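Local coordinates for copper induced nitroreductase D (Lactococcus lactis, PDB 2WQF), which probably acts as an FMN-dependent oxidoreductase, a copper-induced nitroreductase involved in defence against oxidative stress, at residues E28-A33 / L48-G53; R35-A40 / S130-V135; G97-F102 / V135-A140. One frame throughout, in Å; residues are numbered along the deposited sequence.

How the contacts relate
The three contacts surround one core between the sheet and two helices of the nitroreductase fold. Contacts 1 and 3 lie closest, their centres about 7 Å apart: strands 46-52 and 97-104 are antiparallel neighbours, and I30 and I99 meet through their CD1 atoms. Contacts 2 and 3 share helix 121-143 and V135, with centres about 10 Å apart; contacts 1 and 2, about 14 Å apart, touch where L48 meets I133. Along the chain contact 1 closes before contact 3 opens, while contact 2 crosses both. All three reach the second subunit, and contacts 2 and 3 each approach a different FMN, which places this core beside both the dimer interface and the cofactor sites.

Contact 1: E28-A33 / L48-G53; sequences ETIKEA and LLILTG
I30 projects from helix 23-35 towards two side chains of strand 46-52, L48 and I50, and its CG2 methyl makes the closest approach to each. Against I50 the meeting is tip to tip: the two isoleucines reach for one another, and I30 CG2 comes to 3.8 Å from I50 CD1. The extended chain of I50 (chi2 164°) carries that terminal methyl out from the strand, which lets the side chains bridge the 9.1 Å between the CA atoms of I30 and I50. L48 meets the same methyl differently. Its side chain runs at a slant to that of I30, and one branch of its fork, CD2, lies 3.5 Å from I30 CG2, while the other branch, CD1, turns to I133 of helix 121-143. With chi1 at -68°, CG1 of I30 lies beside the backbone N and CG2 takes the place opposite that N, turned to the strand; the longer CG1 branch ends in a CD1 methyl that packs 3.5 Å from I99 CD1 on the next strand. The contact is wholly apolar and buried, with no hydrogen bond between the segments. V34 and I27 of the same helix also pack on L48 and I50, respectively.

L48 and I50 share the inner face of the strand, whereas L49 and L51 point to the other face, where they pack on W165 and on I199 and A201 of the second subunit, whose parallel strand pairs with residues 48 to 51. This is helix-on-sheet packing of the alpha+beta nitroreductase fold, at a strand where the sheet continues across the dimer interface.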
loop_
_atom_site.group_PDB
_atom_site.type_symbol
_atom_site.label_atom_id
_atom_site.label_comp_id
_atom_site.label_asym_id
_atom_site.label_seq_id
_atom_site.Cartn_x
_atom_site.Cartn_y
_atom_site.Cartn_z
ATOM N N GLU A 28 -14.898 12.409 -6.732
ATOM C CA GLU A 28 -13.864 13.392 -6.414
ATOM C C GLU A 28 -12.914 12.853 -5.362
ATOM O O GLU A 28 -11.687 13.027 -5.448
ATOM C CB GLU A 28 -14.500 14.686 -5.913
ATOM C CG GLU A 28 -15.194 15.481 -6.991
ATOM C CD GLU A 28 -15.926 16.703 -6.451
ATOM O OE1 GLU A 28 -15.794 17.015 -5.246
ATOM O OE2 GLU A 28 -16.642 17.345 -7.241
ATOM N N THR A 29 -13.476 12.202 -4.348
ATOM C CA THR A 29 -12.679 11.681 -3.255
ATOM C C THR A 29 -11.800 10.522 -3.694
ATOM O O THR A 29 -10.651 10.399 -3.259
ATOM C CB THR A 29 -13.577 11.266 -2.097
ATOM O OG1 THR A 29 -14.339 12.406 -1.689
ATOM C CG2 THR A 29 -12.771 10.855 -0.927
ATOM N N ILE A 30 -12.344 9.649 -4.531
ATOM C CA ILE A 30 -11.566 8.552 -5.079
ATOM C C ILE A 30 -10.354 9.099 -5.812
ATOM O O ILE A 30 -9.238 8.624 -5.625
ATOM C CB ILE A 30 -12.427 7.659 -6.022
ATOM C CG1 ILE A 30 -13.508 6.904 -5.226
ATOM C CG2 ILE A 30 -11.557 6.664 -6.754
ATOM C CD1 ILE A 30 -14.610 6.334 -6.128
ATOM N N LYS A 31 -10.575 10.074 -6.692
ATOM C CA LYS A 31 -9.503 10.650 -7.483
ATOM C C LYS A 31 -8.451 11.290 -6.565
ATOM O O LYS A 31 -7.254 11.114 -6.775
ATOM C CB LYS A 31 -10.036 11.676 -8.469
ATOM C CG LYS A 31 -10.837 11.086 -9.622
ATOM C CD LYS A 31 -11.386 12.247 -10.494
ATOM C CE LYS A 31 -12.108 11.775 -11.703
ATOM N NZ LYS A 31 -12.755 12.908 -12.421
ATOM N N GLU A 32 -8.885 12.047 -5.560
ATOM C CA GLU A 32 -7.939 12.683 -4.660
ATOM C C GLU A 32 -7.102 11.666 -3.899
ATOM O O GLU A 32 -5.906 11.887 -3.693
ATOM C CB GLU A 32 -8.628 13.628 -3.681
ATOM C CG GLU A 32 -9.192 14.886 -4.336
ATOM C CD GLU A 32 -9.814 15.826 -3.337
ATOM O OE1 GLU A 32 -10.494 15.347 -2.402
ATOM O OE2 GLU A 32 -9.625 17.042 -3.475
ATOM N N ALA A 33 -7.726 10.582 -3.441
ATOM C CA ALA A 33 -7.002 9.580 -2.670
ATOM C C ALA A 33 -5.883 8.962 -3.510
ATOM O O ALA A 33 -4.784 8.736 -3.014
ATOM C CB ALA A 33 -7.951 8.513 -2.148
ATOM N N LEU A 48 -7.549 3.502 -12.802
ATOM C CA LEU A 48 -8.826 3.094 -12.230
ATOM C C LEU A 48 -9.933 3.102 -13.272
ATOM O O LEU A 48 -10.032 4.028 -14.092
ATOM C CB LEU A 48 -9.268 4.028 -11.115
ATOM C CG LEU A 48 -8.651 3.830 -9.737
ATOM C CD1 LEU A 48 -7.159 4.052 -9.719
ATOM C CD2 LEU A 48 -9.339 4.789 -8.763
ATOM N N LEU A 49 -10.764 2.072 -13.204
ATOM C CA LEU A 49 -12.058 2.051 -13.850
ATOM C C LEU A 49 -13.116 2.034 -12.747
ATOM O O LEU A 49 -13.159 1.110 -11.934
ATOM C CB LEU A 49 -12.180 0.813 -14.733
ATOM C CG LEU A 49 -13.541 0.587 -15.382
ATOM C CD1 LEU A 49 -13.892 1.728 -16.335
ATOM C CD2 LEU A 49 -13.523 -0.762 -16.105
ATOM N N ILE A 50 -13.938 3.082 -12.701
ATOM C CA ILE A 50 -14.946 3.260 -11.658
ATOM C C ILE A 50 -16.316 3.021 -12.268
ATOM O O ILE A 50 -16.730 3.764 -13.154
ATOM C CB ILE A 50 -14.887 4.667 -11.059
ATOM C CG1 ILE A 50 -13.498 4.942 -10.473
ATOM C CG2 ILE A 50 -15.973 4.879 -10.010
ATOM C CD1 ILE A 50 -13.210 6.439 -10.205
ATOM N N LEU A 51 -16.983 1.961 -11.819
ATOM C CA LEU A 51 -18.266 1.559 -12.375
ATOM C C LEU A 51 -19.391 1.759 -11.369
ATOM O O LEU A 51 -19.287 1.324 -10.217
ATOM C CB LEU A 51 -18.223 0.068 -12.741
ATOM C CG LEU A 51 -17.102 -0.351 -13.701
ATOM C CD1 LEU A 51 -17.250 -1.828 -13.966
ATOM C CD2 LEU A 51 -17.102 0.460 -14.999
ATOM N N THR A 52 -20.478 2.368 -11.825
ATOM C CA THR A 52 -21.692 2.512 -11.032
ATOM C C THR A 52 -22.888 2.198 -11.926
ATOM O O THR A 52 -22.738 1.976 -13.129
ATOM C CB THR A 52 -21.829 3.912 -10.393
ATOM O OG1 THR A 52 -22.027 4.900 -11.402
ATOM C CG2 THR A 52 -20.598 4.248 -9.558
ATOM N N GLY A 53 -24.077 2.140 -11.334
ATOM C CA GLY A 53 -25.295 1.995 -12.120
ATOM C C GLY A 53 -25.300 0.773 -13.011
ATOM O O GLY A 53 -24.974 -0.341 -12.576
#

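Contact 2: R35-A40 / S130-V135; sequences RFSPTA and SGIISV. With FMN (flavin mononucleotide), chain B.
S37 OG is held by two groups: it hydrogen-bonds to the carbonyl O of A33, in the last turns of helix 23-35, and accepts a bond from N136 ND2 on helix 121-143. F36 is the first residue to leave helical geometry, and the buried hydroxyl of the serine that follows ties the start of the loop to both helices. Across the segments themselves the contact is apolar. S37 CB packs 3.5 Å from I133 CG2 and 3.8 Å from I132 CG2, and the CD atom of the P38 ring passes at a slant, 4.1 Å from I132 CG2. I133 holds CG1 between its backbone N and carbonyl carbon (chi1 63°), which turns CG2 to the serine and leaves the CD1 arm for F101. P38 O is buried against the methyls of I132 and has no polar partner in the model.

The far end of I132 reaches the cofactor: its CD1 lies 3.8 Å from C8M of FMN (chain B), while P38 CB approaches O3' of that FMN to 3.3 Å. Cutting I132 back to an alanine would probably open a gap between S37, P38 and the flavin methyl C8M, with that end of the ring less firmly packed. The FMN is hydrogen-bonded to Y14, K189 and H152 of the second subunit, among others, so its site is shared between chains. The loop thus runs from helix 23-35 to strand 46-52 across helix 121-143, whose I132 also packs on V135 of the second subunit.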
loop_
_atom_site.group_PDB
_atom_site.type_symbol
_atom_site.label_atom_id
_atom_site.label_comp_id
_atom_site.label_asym_id
_atom_site.label_seq_id
_atom_site.Cartn_x
_atom_site.Cartn_y
_atom_site.Cartn_z
ATOM N N ARG A 35 -4.535 10.499 -6.253
ATOM C CA ARG A 35 -3.651 11.621 -6.620
ATOM C C ARG A 35 -2.564 11.847 -5.571
ATOM O O ARG A 35 -1.383 12.059 -5.894
ATOM C CB ARG A 35 -4.497 12.895 -6.758
ATOM C CG ARG A 35 -3.728 14.129 -7.142
ATOM C CD ARG A 35 -4.617 15.354 -7.154
ATOM N NE ARG A 35 -3.984 16.479 -7.849
ATOM C CZ ARG A 35 -3.968 16.640 -9.181
ATOM N NH1 ARG A 35 -4.590 15.786 -9.974
ATOM N NH2 ARG A 35 -3.340 17.661 -9.708
ATOM N N PHE A 36 -2.958 11.800 -4.303
ATOM C CA PHE A 36 -2.038 12.092 -3.206
ATOM C C PHE A 36 -1.334 10.893 -2.619
ATOM O O PHE A 36 -0.698 11.010 -1.580
ATOM C CB PHE A 36 -2.746 12.900 -2.142
ATOM C CG PHE A 36 -3.278 14.207 -2.658
ATOM C CD1 PHE A 36 -2.434 15.099 -3.307
ATOM C CD2 PHE A 36 -4.617 14.532 -2.518
ATOM C CE1 PHE A 36 -2.906 16.301 -3.782
ATOM C CE2 PHE A 36 -5.100 15.720 -2.996
ATOM C CZ PHE A 36 -4.242 16.612 -3.645
ATOM N N SER A 37 -1.396 9.770 -3.319
ATOM C CA SER A 37 -0.647 8.570 -2.944
ATOM C C SER A 37 0.748 8.599 -3.576
ATOM O O SER A 37 0.901 8.919 -4.763
ATOM C CB SER A 37 -1.362 7.319 -3.435
ATOM O OG SER A 37 -2.593 7.112 -2.765
ATOM N N PRO A 38 1.774 8.242 -2.800
ATOM C CA PRO A 38 3.137 8.178 -3.356
ATOM C C PRO A 38 3.361 6.911 -4.194
ATOM O O PRO A 38 2.776 5.850 -3.930
ATOM C CB PRO A 38 3.998 8.137 -2.116
ATOM C CG PRO A 38 3.160 7.400 -1.111
ATOM C CD PRO A 38 1.727 7.825 -1.388
ATOM N N THR A 39 4.210 7.039 -5.207
ATOM C CA THR A 39 4.633 5.945 -6.065
ATOM C C THR A 39 6.104 6.131 -6.347
ATOM O O THR A 39 6.602 7.273 -6.337
ATOM C CB THR A 39 3.877 5.913 -7.406
ATOM O OG1 THR A 39 3.922 7.200 -8.040
ATOM C CG2 THR A 39 2.440 5.486 -7.210
ATOM N N ALA A 40 6.815 5.032 -6.592
ATOM C CA ALA A 40 8.255 5.112 -6.840
ATOM C C ALA A 40 8.523 6.075 -7.992
ATOM O O ALA A 40 7.893 5.989 -9.066
ATOM C CB ALA A 40 8.827 3.742 -7.145
ATOM N N SER A 130 -0.015 -0.427 -5.983
ATOM C CA SER A 130 -1.392 -0.862 -6.113
ATOM C C SER A 130 -2.039 -1.023 -4.737
ATOM O O SER A 130 -3.177 -0.569 -4.499
ATOM C CB SER A 130 -1.496 -2.170 -6.898
ATOM O OG SER A 130 -2.855 -2.434 -7.177
ATOM N N GLY A 131 -1.297 -1.608 -3.803
ATOM C CA GLY A 131 -1.797 -1.731 -2.437
ATOM C C GLY A 131 -2.045 -0.355 -1.824
ATOM O O GLY A 131 -3.090 -0.114 -1.219
ATOM N N ILE A 132 -1.085 0.544 -2.029
ATOM C CA ILE A 132 -1.142 1.896 -1.487
ATOM C C ILE A 132 -2.406 2.624 -1.960
ATOM O O ILE A 132 -3.182 3.141 -1.145
ATOM C CB ILE A 132 0.122 2.669 -1.899
ATOM C CG1 ILE A 132 1.339 2.147 -1.108
ATOM C CG2 ILE A 132 -0.026 4.170 -1.699
ATOM C CD1 ILE A 132 2.675 2.589 -1.702
ATOM N N ILE A 133 -2.647 2.665 -3.264
ATOM C CA ILE A 133 -3.794 3.449 -3.746
ATOM C C ILE A 133 -5.118 2.757 -3.390
ATOM O O ILE A 133 -6.108 3.433 -3.104
ATOM C CB ILE A 133 -3.724 3.799 -5.252
ATOM C CG1 ILE A 133 -3.743 2.578 -6.154
ATOM C CG2 ILE A 133 -2.480 4.694 -5.508
ATOM C CD1 ILE A 133 -3.900 2.946 -7.635
ATOM N N SER A 134 -5.110 1.426 -3.331
ATOM C CA SER A 134 -6.321 0.687 -2.982
ATOM C C SER A 134 -6.781 1.033 -1.557
ATOM O O SER A 134 -7.974 1.300 -1.331
ATOM C CB SER A 134 -6.120 -0.831 -3.120
ATOM O OG SER A 134 -5.848 -1.177 -4.453
ATOM N N VAL A 135 -5.853 1.027 -0.588
ATOM C CA VAL A 135 -6.240 1.280 0.808
ATOM C C VAL A 135 -6.509 2.753 1.046
ATOM O O VAL A 135 -7.351 3.095 1.865
ATOM C CB VAL A 135 -5.243 0.714 1.878
ATOM C CG1 VAL A 135 -5.086 -0.768 1.694
ATOM C CG2 VAL A 135 -3.878 1.427 1.821
HETATM N N1 FMN B . 12.295 7.704 -2.692
HETATM C C2 FMN B . 13.743 7.581 -2.478
HETATM O O2 FMN B . 14.402 8.562 -2.215
HETATM N N3 FMN B . 14.355 6.299 -2.669
HETATM C C4 FMN B . 13.638 5.166 -3.004
HETATM O O4 FMN B . 14.196 4.106 -3.053
HETATM C C4A FMN B . 12.196 5.294 -3.240
HETATM N N5 FMN B . 11.447 4.307 -3.600
HETATM C C5A FMN B . 9.962 4.436 -3.442
HETATM C C6 FMN B . 9.126 3.192 -3.497
HETATM C C7 FMN B . 7.814 3.228 -3.297
HETATM C C7M FMN B . 7.017 1.946 -3.397
HETATM C C8 FMN B . 7.166 4.559 -2.981
HETATM C C8M FMN B . 5.679 4.614 -2.677
HETATM C C9 FMN B . 7.889 5.684 -2.955
HETATM C C9A FMN B . 9.378 5.635 -3.188
HETATM N N10 FMN B . 10.199 6.805 -3.188
HETATM C C10 FMN B . 11.579 6.644 -3.045
HETATM C "C1'" FMN B . 9.628 8.131 -2.997
HETATM C "C2'" FMN B . 8.870 8.579 -4.243
HETATM O "O2'" FMN B . 9.793 8.939 -5.237
HETATM C "C3'" FMN B . 7.954 9.737 -3.837
HETATM O "O3'" FMN B . 6.991 9.164 -2.974
HETATM C "C4'" FMN B . 7.245 10.332 -5.066
HETATM O "O4'" FMN B . 8.181 11.013 -5.888
HETATM C "C5'" FMN B . 6.121 11.290 -4.675
HETATM O "O5'" FMN B . 6.665 12.326 -3.869
HETATM P P FMN B . 6.105 12.554 -2.353
HETATM O O1P FMN B . 4.637 12.697 -2.390
HETATM O O2P FMN B . 6.535 11.308 -1.488
HETATM O O3P FMN B . 6.831 13.874 -1.844
#

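Contact 3: G97-F102 / V135-A140; sequences GTILFF and VNVWTA. With FMN (flavin mononucleotide), chain C.
With chi1 at 168°, V137 sends CG1 anti to its backbone N and CG2 anti to its carbonyl carbon; CG1 is turned to I99 and CG2 to the ring of F101, both on strand 97-104. I99 supplies the first meeting: its CG1 arm, anti to the carbonyl carbon (chi1 -55°), extends to the helix, and I99 CD1 meets V137 CG1 tip to tip at 3.8 Å. The second is with F101, whose side chain comes head-on at V137 and presents its edge. V137 CB sits close to the ring plane, 3.9 Å from F101 CZ, and V137 CG2 is equally near to that same CZ. The valine thus abuts the far edge of the phenyl ring, while S134 OG lies over one face, 3.7 Å from F101 CG.

Behind V137, the helix turns its other sides to different parts of the protein. T139 OG1 hydrogen-bonds to V135 O at 2.9 Å, tilted 30° from the carbonyl plane, while T139 N bonds to the same oxygen from the opposite face; the buried hydroxyl is thus satisfied within its own helix. W138 leads away from the strand: its CZ2 comes to 3.8 Å from O2P of FMN (chain C), its ring makes a cation-pi contact with R10, and NE1 bonds to R11 O. The same stretch of helix 121-143 therefore packs on the central sheet of the alpha+beta nitroreductase fold through V137 and lines the FMN phosphate end of the pocket through W138.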
loop_
_atom_site.group_PDB
_atom_site.type_symbol
_atom_site.label_atom_id
_atom_site.label_comp_id
_atom_site.label_asym_id
_atom_site.label_seq_id
_atom_site.Cartn_x
_atom_site.Cartn_y
_atom_site.Cartn_z
ATOM N N GLY A 97 -21.184 0.464 -6.461
ATOM C CA GLY A 97 -20.204 0.455 -7.530
ATOM C C GLY A 97 -19.015 -0.429 -7.246
ATOM O O GLY A 97 -18.893 -1.015 -6.158
ATOM N N THR A 98 -18.117 -0.480 -8.226
ATOM C CA THR A 98 -16.873 -1.252 -8.141
ATOM C C THR A 98 -15.760 -0.388 -8.734
ATOM O O THR A 98 -15.887 0.157 -9.833
ATOM C CB THR A 98 -16.935 -2.621 -8.864
ATOM O OG1 THR A 98 -18.032 -3.381 -8.350
ATOM C CG2 THR A 98 -15.690 -3.419 -8.634
ATOM N N ILE A 99 -14.662 -0.266 -8.000
ATOM C CA ILE A 99 -13.476 0.420 -8.487
ATOM C C ILE A 99 -12.433 -0.630 -8.842
ATOM O O ILE A 99 -11.945 -1.346 -7.966
ATOM C CB ILE A 99 -12.917 1.380 -7.441
ATOM C CG1 ILE A 99 -13.991 2.372 -6.971
ATOM C CG2 ILE A 99 -11.650 2.097 -7.960
ATOM C CD1 ILE A 99 -13.710 2.972 -5.589
ATOM N N LEU A 100 -12.121 -0.745 -10.129
ATOM C CA LEU A 100 -11.112 -1.693 -10.604
ATOM C C LEU A 100 -9.775 -0.986 -10.707
ATOM O O LEU A 100 -9.641 0.038 -11.369
ATOM C CB LEU A 100 -11.510 -2.309 -11.940
ATOM C CG LEU A 100 -12.797 -3.168 -11.878
ATOM C CD1 LEU A 100 -14.038 -2.328 -12.061
ATOM C CD2 LEU A 100 -12.755 -4.264 -12.939
ATOM N N PHE A 101 -8.818 -1.509 -9.949
ATOM C CA PHE A 101 -7.462 -0.997 -9.879
ATOM C C PHE A 101 -6.547 -1.762 -10.790
ATOM O O PHE A 101 -6.487 -2.975 -10.705
ATOM C CB PHE A 101 -6.949 -1.108 -8.444
ATOM C CG PHE A 101 -7.595 -0.128 -7.489
ATOM C CD1 PHE A 101 -7.072 1.147 -7.297
ATOM C CD2 PHE A 101 -8.747 -0.485 -6.801
ATOM C CE1 PHE A 101 -7.663 2.015 -6.411
ATOM C CE2 PHE A 101 -9.327 0.367 -5.903
ATOM C CZ PHE A 101 -8.802 1.626 -5.712
ATOM N N PHE A 102 -5.814 -1.030 -11.636
ATOM C CA PHE A 102 -4.865 -1.605 -12.573
ATOM C C PHE A 102 -3.502 -0.938 -12.357
ATOM O O PHE A 102 -3.411 0.162 -11.806
ATOM C CB PHE A 102 -5.265 -1.364 -14.040
ATOM C CG PHE A 102 -6.669 -1.773 -14.406
ATOM C CD1 PHE A 102 -6.895 -2.864 -15.234
ATOM C CD2 PHE A 102 -7.752 -1.017 -13.999
ATOM C CE1 PHE A 102 -8.209 -3.227 -15.614
ATOM C CE2 PHE A 102 -9.045 -1.375 -14.347
ATOM C CZ PHE A 102 -9.278 -2.457 -15.179
ATOM N N VAL A 135 -5.853 1.027 -0.588
ATOM C CA VAL A 135 -6.240 1.280 0.808
ATOM C C VAL A 135 -6.509 2.753 1.046
ATOM O O VAL A 135 -7.351 3.095 1.865
ATOM C CB VAL A 135 -5.243 0.714 1.878
ATOM C CG1 VAL A 135 -5.086 -0.768 1.694
ATOM C CG2 VAL A 135 -3.878 1.427 1.821
ATOM N N ASN A 136 -5.812 3.637 0.317
ATOM C CA ASN A 136 -6.088 5.047 0.486
ATOM C C ASN A 136 -7.514 5.373 0.005
ATOM O O ASN A 136 -8.221 6.158 0.635
ATOM C CB ASN A 136 -5.017 5.957 -0.180
ATOM C CG ASN A 136 -3.791 6.134 0.689
ATOM O OD1 ASN A 136 -3.836 5.860 1.893
ATOM N ND2 ASN A 136 -2.688 6.569 0.088
ATOM N N VAL A 137 -7.912 4.796 -1.122
ATOM C CA VAL A 137 -9.262 4.971 -1.628
ATOM C C VAL A 137 -10.285 4.375 -0.651
ATOM O O VAL A 137 -11.283 4.994 -0.302
ATOM C CB VAL A 137 -9.428 4.362 -3.034
ATOM C CG1 VAL A 137 -10.894 4.287 -3.430
ATOM C CG2 VAL A 137 -8.646 5.179 -4.064
ATOM N N TRP A 138 -9.985 3.182 -0.185
ATOM C CA TRP A 138 -10.857 2.451 0.733
ATOM C C TRP A 138 -11.111 3.287 1.991
ATOM O O TRP A 138 -12.247 3.419 2.455
ATOM C CB TRP A 138 -10.159 1.128 1.074
ATOM C CG TRP A 138 -10.962 0.039 1.712
ATOM C CD1 TRP A 138 -12.196 0.123 2.279
ATOM C CD2 TRP A 138 -10.526 -1.316 1.884
ATOM N NE1 TRP A 138 -12.581 -1.131 2.758
ATOM C CE2 TRP A 138 -11.562 -2.014 2.521
ATOM C CE3 TRP A 138 -9.367 -2.013 1.518
ATOM C CZ2 TRP A 138 -11.455 -3.372 2.830
ATOM C CZ3 TRP A 138 -9.265 -3.353 1.831
ATOM C CH2 TRP A 138 -10.312 -4.018 2.473
ATOM N N THR A 139 -10.039 3.823 2.556
ATOM C CA THR A 139 -10.142 4.613 3.755
ATOM C C THR A 139 -10.859 5.936 3.495
ATOM O O THR A 139 -11.665 6.390 4.316
ATOM C CB THR A 139 -8.738 4.873 4.380
ATOM O OG1 THR A 139 -8.084 3.619 4.597
ATOM C CG2 THR A 139 -8.877 5.614 5.686
ATOM N N ALA A 140 -10.598 6.551 2.343
ATOM C CA ALA A 140 -11.283 7.792 1.992
ATOM C C ALA A 140 -12.813 7.571 1.889
ATOM O O ALA A 140 -13.622 8.400 2.329
ATOM C CB ALA A 140 -10.710 8.384 0.698
HETATM N N1 FMN C . -11.084 -9.663 1.244
HETATM C C2 FMN C . -11.980 -10.433 0.371
HETATM O O2 FMN C . -13.131 -10.617 0.696
HETATM N N3 FMN C . -11.437 -11.018 -0.820
HETATM C C4 FMN C . -10.118 -10.857 -1.203
HETATM O O4 FMN C . -9.752 -11.291 -2.260
HETATM C C4A FMN C . -9.219 -10.108 -0.319
HETATM N N5 FMN C . -7.963 -9.940 -0.565
HETATM C C5A FMN C . -7.224 -8.862 0.169
HETATM C C6 FMN C . -5.896 -8.414 -0.363
HETATM C C7 FMN C . -5.222 -7.418 0.199
HETATM C C7M FMN C . -3.872 -7.032 -0.363
HETATM C C8 FMN C . -5.835 -6.712 1.389
HETATM C C8M FMN C . -5.116 -5.524 2.005
HETATM C C9 FMN C . -7.005 -7.114 1.898
HETATM C C9A FMN C . -7.761 -8.249 1.256
HETATM N N10 FMN C . -9.007 -8.733 1.763
HETATM C C10 FMN C . -9.804 -9.514 0.924
HETATM C "C1'" FMN C . -9.603 -8.171 2.967
HETATM C "C2'" FMN C . -8.842 -8.624 4.210
HETATM O "O2'" FMN C . -9.159 -9.964 4.479
HETATM C "C3'" FMN C . -9.224 -7.683 5.355
HETATM O "O3'" FMN C . -8.685 -6.425 4.999
HETATM C "C4'" FMN C . -8.596 -8.148 6.681
HETATM O "O4'" FMN C . -9.208 -9.353 7.115
HETATM C "C5'" FMN C . -8.717 -7.093 7.778
HETATM O "O5'" FMN C . -10.091 -6.785 7.966
HETATM P P FMN C . -10.618 -5.256 7.748
HETATM O O1P FMN C . -9.807 -4.338 8.570
HETATM O O2P FMN C . -10.489 -4.914 6.215
HETATM O O3P FMN C . -12.144 -5.283 8.195
#